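PDB 1WZN: SAM-dependent methyltransferase from Pyrococcus horikoshii, which probably transfers a methyl group from S-adenosyl-L-methionine to a substrate not yet identified, and binds the product S-adenosyl-L-homocysteine. Local coordinates for residues T6-Y11 against V189-P194; D28-I33 against L57-R62. All blocks are in the same frame, centred on the assembly; numbering follows the deposited sequence.

In the fold
The two contacts lie in different parts of the fold, with centres 30 Å apart and nearest atoms about 13 Å apart. Interaction 1 joins the N-terminal loop before helix 12-15 to strand 182-192 of the four-stranded antiparallel sheet. Interaction 2 pairs helix 23-36 with segment 57-62, on helix 54-61, which follows strand 44-48 of the seven-stranded mixed sheet, the Rossmann-like methyltransferase core. In sequence, both segments of interaction 2 fall between those of interaction 1. Bound S-adenosyl-L-homocysteine lies about 11 Å from the side chain of Leu8 and about 9 Å from that of Leu59; neither touches it, and the contacts join parts of the fold around its pocket.

Interaction 1: residues T6-Y11 against V189-P194; sequences TLLAEY and VQILRP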
loop_
_atom_site.group_PDB
_atom_site.type_symbol
_atom_site.label_atom_id
_atom_site.label_comp_id
_atom_site.label_asym_id
_atom_site.label_seq_id
_atom_site.Cartn_x
_atom_site.Cartn_y
_atom_site.Cartn_z
ATOM N N THR A 6 30.876 0.110 -15.927
ATOM C CA THR A 6 31.867 -0.736 -16.571
ATOM C C THR A 6 31.203 -1.686 -17.566
ATOM O O THR A 6 31.173 -1.454 -18.767
ATOM C CB THR A 6 32.631 -1.512 -15.491
ATOM O OG1 THR A 6 31.701 -2.169 -14.622
ATOM C CG2 THR A 6 33.484 -0.550 -14.664
ATOM N N LEU A 7 30.668 -2.800 -17.041
ATOM C CA LEU A 7 30.050 -3.767 -17.938
ATOM C C LEU A 7 28.812 -3.205 -18.659
ATOM O O LEU A 7 28.478 -3.611 -19.764
ATOM C CB LEU A 7 29.713 -5.037 -17.150
ATOM C CG LEU A 7 30.973 -5.772 -16.679
ATOM C CD1 LEU A 7 30.836 -6.341 -15.266
ATOM C CD2 LEU A 7 31.361 -6.948 -17.582
ATOM N N LEU A 8 28.101 -2.255 -17.995
ATOM C CA LEU A 8 26.874 -1.707 -18.598
ATOM C C LEU A 8 27.113 -0.329 -19.223
ATOM O O LEU A 8 26.203 0.360 -19.670
ATOM C CB LEU A 8 25.781 -1.588 -17.520
ATOM C CG LEU A 8 25.184 -2.942 -17.119
ATOM C CD1 LEU A 8 24.281 -2.831 -15.891
ATOM C CD2 LEU A 8 24.326 -3.564 -18.226
ATOM N N ALA A 9 28.359 0.131 -19.292
ATOM C CA ALA A 9 28.640 1.462 -19.835
ATOM C C ALA A 9 28.007 1.750 -21.198
ATOM O O ALA A 9 27.416 2.807 -21.391
ATOM C CB ALA A 9 30.157 1.695 -19.900
ATOM N N GLU A 10 28.135 0.822 -22.141
ATOM C CA GLU A 10 27.566 1.024 -23.471
ATOM C C GLU A 10 26.033 1.095 -23.469
ATOM O O GLU A 10 25.426 1.450 -24.482
ATOM C CB GLU A 10 28.021 -0.087 -24.431
ATOM C CG GLU A 10 29.514 -0.115 -24.756
ATOM C CD GLU A 10 30.011 1.157 -25.432
ATOM O OE1 GLU A 10 29.199 1.871 -26.060
ATOM O OE2 GLU A 10 31.223 1.435 -25.343
ATOM N N TYR A 11 25.409 0.766 -22.339
ATOM C CA TYR A 11 23.952 0.808 -22.228
ATOM C C TYR A 11 23.484 1.977 -21.368
ATOM O O TYR A 11 22.286 2.223 -21.243
ATOM C CB TYR A 11 23.420 -0.498 -21.619
ATOM C CG TYR A 11 23.683 -1.723 -22.465
ATOM C CD1 TYR A 11 22.892 -2.012 -23.579
ATOM C CD2 TYR A 11 24.746 -2.574 -22.172
ATOM C CE1 TYR A 11 23.159 -3.124 -24.382
ATOM C CE2 TYR A 11 25.020 -3.687 -22.968
ATOM C CZ TYR A 11 24.223 -3.953 -24.069
ATOM O OH TYR A 11 24.502 -5.048 -24.851
ATOM N N VAL A 189 19.667 -5.669 -14.631
ATOM C CA VAL A 189 19.460 -5.310 -16.029
ATOM C C VAL A 189 19.525 -6.581 -16.867
ATOM O O VAL A 189 20.543 -7.273 -16.896
ATOM C CB VAL A 189 20.526 -4.307 -16.526
ATOM C CG1 VAL A 189 20.301 -3.988 -18.008
ATOM C CG2 VAL A 189 20.455 -3.028 -15.695
ATOM N N GLN A 190 18.416 -6.910 -17.517
ATOM C CA GLN A 190 18.373 -8.092 -18.362
ATOM C C GLN A 190 18.378 -7.597 -19.805
ATOM O O GLN A 190 17.567 -6.750 -20.179
ATOM C CB GLN A 190 17.112 -8.910 -18.062
ATOM C CG GLN A 190 17.123 -9.533 -16.669
ATOM C CD GLN A 190 15.803 -10.169 -16.301
ATOM O OE1 GLN A 190 14.856 -9.484 -15.911
ATOM N NE2 GLN A 190 15.729 -11.486 -16.434
ATOM N N ILE A 191 19.309 -8.117 -20.599
ATOM C CA ILE A 191 19.454 -7.723 -22.000
ATOM C C ILE A 191 18.962 -8.865 -22.878
ATOM O O ILE A 191 19.591 -9.921 -22.950
ATOM C CB ILE A 191 20.931 -7.407 -22.314
ATOM C CG1 ILE A 191 21.430 -6.341 -21.332
ATOM C CG2 ILE A 191 21.084 -6.891 -23.746
ATOM C CD1 ILE A 191 22.891 -5.976 -21.511
ATOM N N LEU A 192 17.831 -8.640 -23.536
ATOM C CA LEU A 192 17.199 -9.643 -24.385
ATOM C C LEU A 192 17.478 -9.495 -25.871
ATOM O O LEU A 192 17.260 -8.430 -26.447
ATOM C CB LEU A 192 15.677 -9.614 -24.190
ATOM C CG LEU A 192 15.066 -10.225 -22.929
ATOM C CD1 LEU A 192 15.732 -9.653 -21.688
ATOM C CD2 LEU A 192 13.559 -9.953 -22.926
ATOM N N ARG A 193 17.953 -10.575 -26.482
ATOM C CA ARG A 193 18.214 -10.598 -27.915
ATOM C C ARG A 193 16.946 -11.123 -28.595
ATOM O O ARG A 193 16.109 -11.761 -27.952
ATOM C CB ARG A 193 19.410 -11.502 -28.229
ATOM C CG ARG A 193 20.720 -10.983 -27.644
ATOM C CD ARG A 193 21.925 -11.614 -28.311
ATOM N NE ARG A 193 21.969 -11.304 -29.739
ATOM C CZ ARG A 193 22.149 -10.085 -30.240
ATOM N NH1 ARG A 193 22.309 -9.043 -29.433
ATOM N NH2 ARG A 193 22.165 -9.906 -31.556
ATOM N N PRO A 194 16.782 -10.845 -29.898
ATOM C CA PRO A 194 15.622 -11.273 -30.686
ATOM C C PRO A 194 15.236 -12.745 -30.547
ATOM O O PRO A 194 14.052 -13.071 -30.473
ATOM C CB PRO A 194 16.028 -10.914 -32.113
ATOM C CG PRO A 194 16.830 -9.665 -31.910
ATOM C CD PRO A 194 17.703 -10.041 -30.724
#
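Leu8 and Tyr11 of the N-terminal loop pack onto Val189 and Ile191 of strand 182-192, which belongs to the antiparallel sheet accompanying the Rossmann-like methyltransferase core. The two strand residues alternate with Gln190, so their side chains share the sheet face turned to the loop, while Gln190 points away from it. The contact between the segments is wholly apolar and buries 182 Å².

Its aliphatic half is Leu8 against Val189. The two side chains lie alongside each other, running in opposite senses, and Leu8 CD1 rests 3.8 Å from Val189 CG2. The other methyl, Leu8 CD2, lies near Val189 CG1 and reaches 4.3 Å from Ile191 CD1, bridging both strand residues. Neighbouring strands extend the apolar patch, Phe201 and Val203 of strand 198-208 touching Leu8 and Leu168 of strand 166-177 packing on Tyr11.

The aromatic half is a CH-pi contact between Ile191 and Tyr11, whose side chains meet head-on. Ile191 CG1 stands anti to its carbonyl carbon (chi1 -55°) and the chain continues extended to CD1, carrying this methyl over one face of the ring.

Polar and backbone bonds set the loop's shape and the ring's position. A type I beta turn runs from Thr6 to Ala9, and Tyr11 N bonds to Leu8 O at 2.8 Å, keeping the two contact residues close together. At the far end of the ring, Tyr11 OH is hydrogen-bonded to Glu166, which also forms a salt bridge with Arg193. Glu10 instead pairs with Arg81 of helix 73-85, tying the loop to the methyltransferase core.

Ile191 CD1 sits 3.8 Å from the centroid of the Tyr11 ring, 25° off its normal. The methyl is displaced toward the rim, where Ile191 CD1 comes 3.4 Å from Tyr11 CE2.

Interaction 2: residues D28-I33 against L57-R62; sequences DFVEEI and LELAER
Arg62 of segment 57-62 reaches across to two acids of helix 23-36, Asp28 and Glu31. Its NH1 bonds to Glu31 OE2 at 2.6 Å, almost exactly in the guanidinium plane, although the carboxylate is turned 75° from that plane. Asp28 OD1 receives both NH1 and NH2 of Arg62, each at 2.9 Å, an end-on grip by two nitrogens on one oxygen with bent N-H angles of 139° and 142°. NH1 meets this oxygen nearly along its C-O bond, whereas NH2 comes from above the carboxylate plane. The apolar part of the contact is Val30 CG1 against Leu59 CD2 at 4.5 Å, a loose touch.

From helix 54-61, Glu58 OE2 takes Arg62 NE through its anti lone pair at 2.7 Å and, less straight, Arg62 NH2. Three acids round the guanidinium edge, all near its plane, thus fix its rotation. The extended Arg62 chain from CG to NE carries the group across to helix 23-36. Farther out, Lys24 pairs with Glu58 OE1 and Tyr64 OH bonds to Glu31 OE1, steadying both carboxylates. The whole is an interhelical salt-bridge network beside the central sheet of a Rossmann-like methyltransferase.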
loop_
_atom_site.group_PDB
_atom_site.type_symbol
_atom_site.label_atom_id
_atom_site.label_comp_id
_atom_site.label_asym_id
_atom_site.label_seq_id
_atom_site.Cartn_x
_atom_site.Cartn_y
_atom_site.Cartn_z
ATOM N N ASP A 28 20.205 24.981 -19.369
ATOM C CA ASP A 28 19.651 26.338 -19.422
ATOM C C ASP A 28 19.713 26.873 -17.991
ATOM O O ASP A 28 20.079 28.022 -17.759
ATOM C CB ASP A 28 18.178 26.340 -19.855
ATOM C CG ASP A 28 17.994 26.180 -21.349
ATOM O OD1 ASP A 28 18.993 26.249 -22.092
ATOM O OD2 ASP A 28 16.830 26.001 -21.776
ATOM N N PHE A 29 19.330 26.027 -17.035
ATOM C CA PHE A 29 19.346 26.404 -15.622
ATOM C C PHE A 29 20.778 26.644 -15.162
ATOM O O PHE A 29 21.054 27.603 -14.442
ATOM C CB PHE A 29 18.698 25.308 -14.763
ATOM C CG PHE A 29 18.702 25.611 -13.286
ATOM C CD1 PHE A 29 18.205 26.820 -12.809
ATOM C CD2 PHE A 29 19.199 24.685 -12.372
ATOM C CE1 PHE A 29 18.203 27.107 -11.434
ATOM C CE2 PHE A 29 19.203 24.960 -10.997
ATOM C CZ PHE A 29 18.706 26.171 -10.530
ATOM N N VAL A 30 21.685 25.766 -15.573
ATOM C CA VAL A 30 23.089 25.912 -15.211
ATOM C C VAL A 30 23.631 27.254 -15.707
ATOM O O VAL A 30 24.344 27.943 -14.979
ATOM C CB VAL A 30 23.939 24.756 -15.793
ATOM C CG1 VAL A 30 25.435 25.044 -15.605
ATOM C CG2 VAL A 30 23.569 23.449 -15.091
ATOM N N GLU A 31 23.286 27.640 -16.934
ATOM C CA GLU A 31 23.774 28.916 -17.456
ATOM C C GLU A 31 23.186 30.093 -16.686
ATOM O O GLU A 31 23.825 31.138 -16.566
ATOM C CB GLU A 31 23.459 29.075 -18.945
ATOM C CG GLU A 31 24.196 28.107 -19.849
ATOM C CD GLU A 31 24.262 28.604 -21.280
ATOM O OE1 GLU A 31 25.249 29.292 -21.623
ATOM O OE2 GLU A 31 23.324 28.322 -22.051
ATOM N N GLU A 32 21.968 29.937 -16.174
ATOM C CA GLU A 32 21.376 31.020 -15.395
ATOM C C GLU A 32 22.192 31.157 -14.109
ATOM O O GLU A 32 22.423 32.264 -13.625
ATOM C CB GLU A 32 19.909 30.742 -15.060
ATOM C CG GLU A 32 19.325 31.796 -14.130
ATOM C CD GLU A 32 17.816 31.741 -14.032
ATOM O OE1 GLU A 32 17.275 30.668 -13.687
ATOM O OE2 GLU A 32 17.170 32.779 -14.297
ATOM N N ILE A 33 22.641 30.030 -13.560
ATOM C CA ILE A 33 23.453 30.075 -12.350
ATOM C C ILE A 33 24.777 30.778 -12.668
ATOM O O ILE A 33 25.238 31.621 -11.895
ATOM C CB ILE A 33 23.728 28.652 -11.793
ATOM C CG1 ILE A 33 22.417 28.006 -11.324
ATOM C CG2 ILE A 33 24.693 28.726 -10.620
ATOM C CD1 ILE A 33 22.589 26.573 -10.834
ATOM N N LEU A 57 28.786 17.345 -23.024
ATOM C CA LEU A 57 28.673 17.695 -24.435
ATOM C C LEU A 57 27.705 18.854 -24.661
ATOM O O LEU A 57 27.930 19.700 -25.529
ATOM C CB LEU A 57 28.244 16.470 -25.253
ATOM C CG LEU A 57 29.390 15.562 -25.735
ATOM C CD1 LEU A 57 30.074 14.899 -24.545
ATOM C CD2 LEU A 57 28.844 14.508 -26.683
ATOM N N GLU A 58 26.632 18.906 -23.875
ATOM C CA GLU A 58 25.666 19.993 -24.016
ATOM C C GLU A 58 26.353 21.327 -23.691
ATOM O O GLU A 58 26.159 22.329 -24.390
ATOM C CB GLU A 58 24.465 19.750 -23.091
ATOM C CG GLU A 58 23.372 20.816 -23.150
ATOM C CD GLU A 58 22.833 21.066 -24.554
ATOM O OE1 GLU A 58 22.760 20.112 -25.357
ATOM O OE2 GLU A 58 22.461 22.225 -24.844
ATOM N N LEU A 59 27.163 21.337 -22.634
ATOM C CA LEU A 59 27.901 22.542 -22.252
ATOM C C LEU A 59 28.906 22.897 -23.354
ATOM O O LEU A 59 29.060 24.065 -23.715
ATOM C CB LEU A 59 28.642 22.314 -20.923
ATOM C CG LEU A 59 27.788 22.454 -19.652
ATOM C CD1 LEU A 59 28.456 21.787 -18.454
ATOM C CD2 LEU A 59 27.571 23.941 -19.386
ATOM N N ALA A 60 29.590 21.891 -23.889
ATOM C CA ALA A 60 30.572 22.130 -24.950
ATOM C C ALA A 60 29.898 22.725 -26.181
ATOM O O ALA A 60 30.413 23.655 -26.804
ATOM C CB ALA A 60 31.270 20.827 -25.328
ATOM N N GLU A 61 28.746 22.171 -26.531
ATOM C CA GLU A 61 28.003 22.637 -27.692
ATOM C C GLU A 61 27.700 24.131 -27.600
ATOM O O GLU A 61 27.511 24.819 -28.595
ATOM C CB GLU A 61 26.694 21.844 -27.772
ATOM C CG GLU A 61 25.941 22.082 -29.086
ATOM C CD GLU A 61 24.715 21.192 -29.148
ATOM O OE1 GLU A 61 24.872 19.976 -29.141
ATOM O OE2 GLU A 61 23.614 21.725 -29.246
ATOM N N ARG A 62 27.614 24.622 -26.344
ATOM C CA ARG A 62 27.224 26.014 -26.136
ATOM C C ARG A 62 28.432 26.965 -26.052
ATOM O O ARG A 62 28.300 28.161 -25.826
ATOM C CB ARG A 62 26.393 26.095 -24.852
ATOM C CG ARG A 62 25.035 25.396 -24.983
ATOM C CD ARG A 62 24.176 25.576 -23.724
ATOM N NE ARG A 62 23.050 24.635 -23.719
ATOM C CZ ARG A 62 21.920 25.018 -23.092
ATOM N NH1 ARG A 62 21.848 26.204 -22.512
ATOM N NH2 ARG A 62 20.867 24.195 -23.067
#